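PDB 6Q78: GH26C from Muricauda sp. MAR_2010_75, which probably hydrolyses internal beta-1,4-mannosidic linkages in mannans, as a family 26 endo-mannanase. Local coordinates for residues Gly295-Gly300 / Ser332-Gly337. Residues are numbered along the deposited sequence; the frame is centred on the assembly and turned at random.
Sequences GMDNYG and SLTETG
Tyr299 reaches back to Glu335, OH donating to OE1 at a short 2.5 Å. The carboxylate oxygen is met on its anti side and lies in the plane of the ring, while the two flat groups stand 76° apart. With CG beside the backbone N (chi1 -58°), the tyrosine sets one ring face against Thr336 CA, off-centre toward the rim. A phenylalanine here lacks the hydroxyl that grips Glu335 OE1, and the glutamate's carboxylate would probably be less firmly fixed in rotation.

Thr334 OG1 donates to Asp297 OD1 (2.7 Å), nearly in line with that C-O bond; Thr336 OG1 donates to the carbonyl O of Asn298 (2.8 Å). Asp297 OD2 and Glu335 OE2 lie 3.3 Å apart, and Arg223 forms salt bridges to both.

Between the backbones, Met296 N donates to Ser332 O and Thr334 N to Met296 O, both bent, whereas Asn298 N to Glu335 O (2.9 Å) is nearly straight at 168°. One water donates to the carbonyl oxygens of Tyr299 and Gly337. Apolar contact is slight: Leu333 CD1 meets Met296 CG at 3.8 Å.

These are neighbouring parallel strands of a TIM barrel, 293-298 and 330-336, linked by helix 306-327 in a beta-alpha-beta crossover. Glu335, close to Glu227 and hydrogen-bonded through OE2 to Tris probably from the crystallisation liquor, sits at the C-terminal end of the seventh barrel strand, where related family 26 enzymes carry their nucleophile, consistent with that role. Met296 and Asn298 pack outward on helix 306-327, Leu333 and Thr336 on helix 351-361, and strand 369-372 flanks 330-336.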
ATOM      1  N   GLY A 295       4.161   2.572  -7.289  1.00  9.28           N
ATOM      2  CA  GLY A 295       4.867   2.207  -6.084  1.00  8.20           C
ATOM      3  C   GLY A 295       5.953   1.163  -6.321  1.00  9.57           C
ATOM      4  O   GLY A 295       6.175   0.668  -7.432  1.00  9.96           O
ATOM      5  N   MET A 296       6.672   0.882  -5.243  1.00  8.83           N
ATOM      6  CA  MET A 296       7.537  -0.290  -5.163  1.00  9.80           C
ATOM      7  C   MET A 296       7.668  -0.656  -3.693  1.00  9.64           C
ATOM      8  O   MET A 296       7.530   0.205  -2.812  1.00  9.59           O
ATOM      9  CB  MET A 296       8.936  -0.052  -5.754  1.00  8.98           C
ATOM     10  CG  MET A 296       9.724   0.967  -4.921  1.00  8.79           C
ATOM     11  SD  MET A 296      11.419   1.171  -5.519  1.00 13.80           S
ATOM     12  CE  MET A 296      12.072  -0.524  -5.325  1.00 12.36           C
ATOM     13  N   ASP A 297       7.909  -1.937  -3.444  1.00  8.34           N
ATOM     14  CA  ASP A 297       8.251  -2.435  -2.119  1.00  8.49           C
ATOM     15  C   ASP A 297       9.757  -2.678  -2.058  1.00 11.33           C
ATOM     16  O   ASP A 297      10.368  -3.167  -3.018  1.00 12.43           O
ATOM     17  CB  ASP A 297       7.503  -3.730  -1.801  1.00  9.34           C
ATOM     18  CG  ASP A 297       5.998  -3.521  -1.741  1.00  8.61           C
ATOM     19  OD1 ASP A 297       5.585  -2.353  -1.797  1.00 10.11           O
ATOM     20  OD2 ASP A 297       5.259  -4.508  -1.594  1.00  8.92           O
ATOM     21  N   ASN A 298      10.374  -2.329  -0.931  1.00  9.94           N
ATOM     22  CA  ASN A 298      11.812  -2.572  -0.818  1.00 10.39           C
ATOM     23  C   ASN A 298      12.203  -2.844   0.628  1.00  9.41           C
ATOM     24  O   ASN A 298      12.343  -1.903   1.427  1.00 11.28           O
ATOM     25  CB  ASN A 298      12.606  -1.417  -1.395  1.00 10.49           C
ATOM     26  CG  ASN A 298      14.040  -1.814  -1.746  1.00 12.63           C
ATOM     27  OD1 ASN A 298      14.517  -2.871  -1.314  1.00 12.21           O
ATOM     28  ND2 ASN A 298      14.733  -0.975  -2.555  1.00 12.09           N
ATOM     29  N   TYR A 299      12.434  -4.119   0.935  1.00  9.66           N
ATOM     30  CA  TYR A 299      13.137  -4.511   2.149  1.00 10.09           C
ATOM     31  C   TYR A 299      14.567  -4.946   1.850  1.00 10.89           C
ATOM     32  O   TYR A 299      15.467  -4.678   2.651  1.00 12.01           O
ATOM     33  CB  TYR A 299      12.434  -5.712   2.799  1.00  9.99           C
ATOM     34  CG  TYR A 299      10.970  -5.453   3.147  1.00 10.59           C
ATOM     35  CD1 TYR A 299       9.955  -5.652   2.204  1.00 11.11           C
ATOM     36  CD2 TYR A 299      10.622  -4.952   4.404  1.00  9.19           C
ATOM     37  CE1 TYR A 299       8.610  -5.436   2.555  1.00 10.89           C
ATOM     38  CE2 TYR A 299       9.321  -4.688   4.728  1.00  9.76           C
ATOM     39  CZ  TYR A 299       8.326  -4.954   3.809  1.00  9.66           C
ATOM     40  OH  TYR A 299       6.997  -4.705   4.162  1.00 11.67           O
ATOM     41  N   GLY A 300      14.794  -5.576   0.701  1.00 11.76           N
ATOM     42  CA  GLY A 300      16.083  -6.209   0.458  1.00 12.57           C
ATOM     43  C   GLY A 300      17.258  -5.245   0.439  1.00 12.48           C
ATOM     44  O   GLY A 300      18.338  -5.573   0.945  1.00 13.26           O
ATOM     45  N   SER A 332       5.457   6.236  -4.702  1.00  8.96           N
ATOM     46  CA  SER A 332       5.451   5.802  -3.302  1.00  8.99           C
ATOM     47  C   SER A 332       6.386   4.631  -3.096  1.00  8.07           C
ATOM     48  O   SER A 332       6.550   3.792  -3.984  1.00 11.52           O
ATOM     49  CB  SER A 332       4.035   5.393  -2.827  1.00 10.28           C
ATOM     50  OG  SER A 332       4.066   4.652  -1.598  1.00 11.72           O
ATOM     51  N   LEU A 333       7.026   4.588  -1.919  1.00  9.84           N
ATOM     52  CA  LEU A 333       7.643   3.351  -1.431  1.00  8.57           C
ATOM     53  C   LEU A 333       6.558   2.687  -0.590  1.00  8.45           C
ATOM     54  O   LEU A 333       6.371   2.976   0.599  1.00  9.27           O
ATOM     55  CB  LEU A 333       8.910   3.664  -0.629  1.00  9.93           C
ATOM     56  CG  LEU A 333       9.649   2.448  -0.031  1.00  9.15           C
ATOM     57  CD1 LEU A 333      10.147   1.509  -1.160  1.00 10.12           C
ATOM     58  CD2 LEU A 333      10.860   2.972   0.807  1.00 10.52           C
ATOM     59  N   THR A 334       5.810   1.768  -1.210  1.00  7.31           N
ATOM     60  CA  THR A 334       4.576   1.258  -0.608  1.00  7.85           C
ATOM     61  C   THR A 334       4.796   0.264   0.551  1.00  7.40           C
ATOM     62  O   THR A 334       3.879   0.081   1.353  1.00  8.66           O
ATOM     63  CB  THR A 334       3.620   0.680  -1.679  1.00  8.00           C
ATOM     64  OG1 THR A 334       4.357  -0.113  -2.619  1.00  8.90           O
ATOM     65  CG2 THR A 334       2.968   1.779  -2.456  1.00 10.35           C
ATOM     66  N   GLU A 335       5.964  -0.353   0.676  1.00  7.05           N
ATOM     67  CA  GLU A 335       6.311  -1.175   1.831  1.00  7.98           C
ATOM     68  C   GLU A 335       7.799  -1.031   2.017  1.00  9.65           C
ATOM     69  O   GLU A 335       8.551  -1.118   1.040  1.00  8.79           O
ATOM     70  CB  GLU A 335       6.118  -2.678   1.622  1.00  7.82           C
ATOM     71  CG  GLU A 335       4.672  -3.101   1.622  1.00 10.50           C
ATOM     72  CD  GLU A 335       4.525  -4.595   1.679  1.00  7.17           C
ATOM     73  OE1 GLU A 335       5.370  -5.271   2.321  1.00 11.08           O
ATOM     74  OE2 GLU A 335       3.513  -5.114   1.103  1.00  8.84           O
ATOM     75  N   THR A 336       8.226  -0.886   3.279  1.00  9.50           N
ATOM     76  CA  THR A 336       9.640  -0.920   3.602  1.00 11.70           C
ATOM     77  C   THR A 336       9.793  -1.236   5.085  1.00  9.36           C
ATOM     78  O   THR A 336       8.810  -1.423   5.820  1.00 10.08           O
ATOM     79  CB  THR A 336      10.328   0.406   3.235  1.00 10.07           C
ATOM     80  OG1 THR A 336      11.758   0.229   3.222  1.00 12.13           O
ATOM     81  CG2 THR A 336       9.921   1.513   4.218  1.00  9.77           C
ATOM     82  N   GLY A 337      11.049  -1.338   5.507  1.00 10.87           N
ATOM     83  CA  GLY A 337      11.347  -1.629   6.895  1.00 13.92           C
ATOM     84  C   GLY A 337      12.571  -2.508   7.011  1.00 12.69           C
ATOM     85  O   GLY A 337      13.031  -3.132   6.046  1.00 15.59           O
TER
HETATM   86  O   HOH W   1      15.183  -4.759   5.424  1.00 16.54           O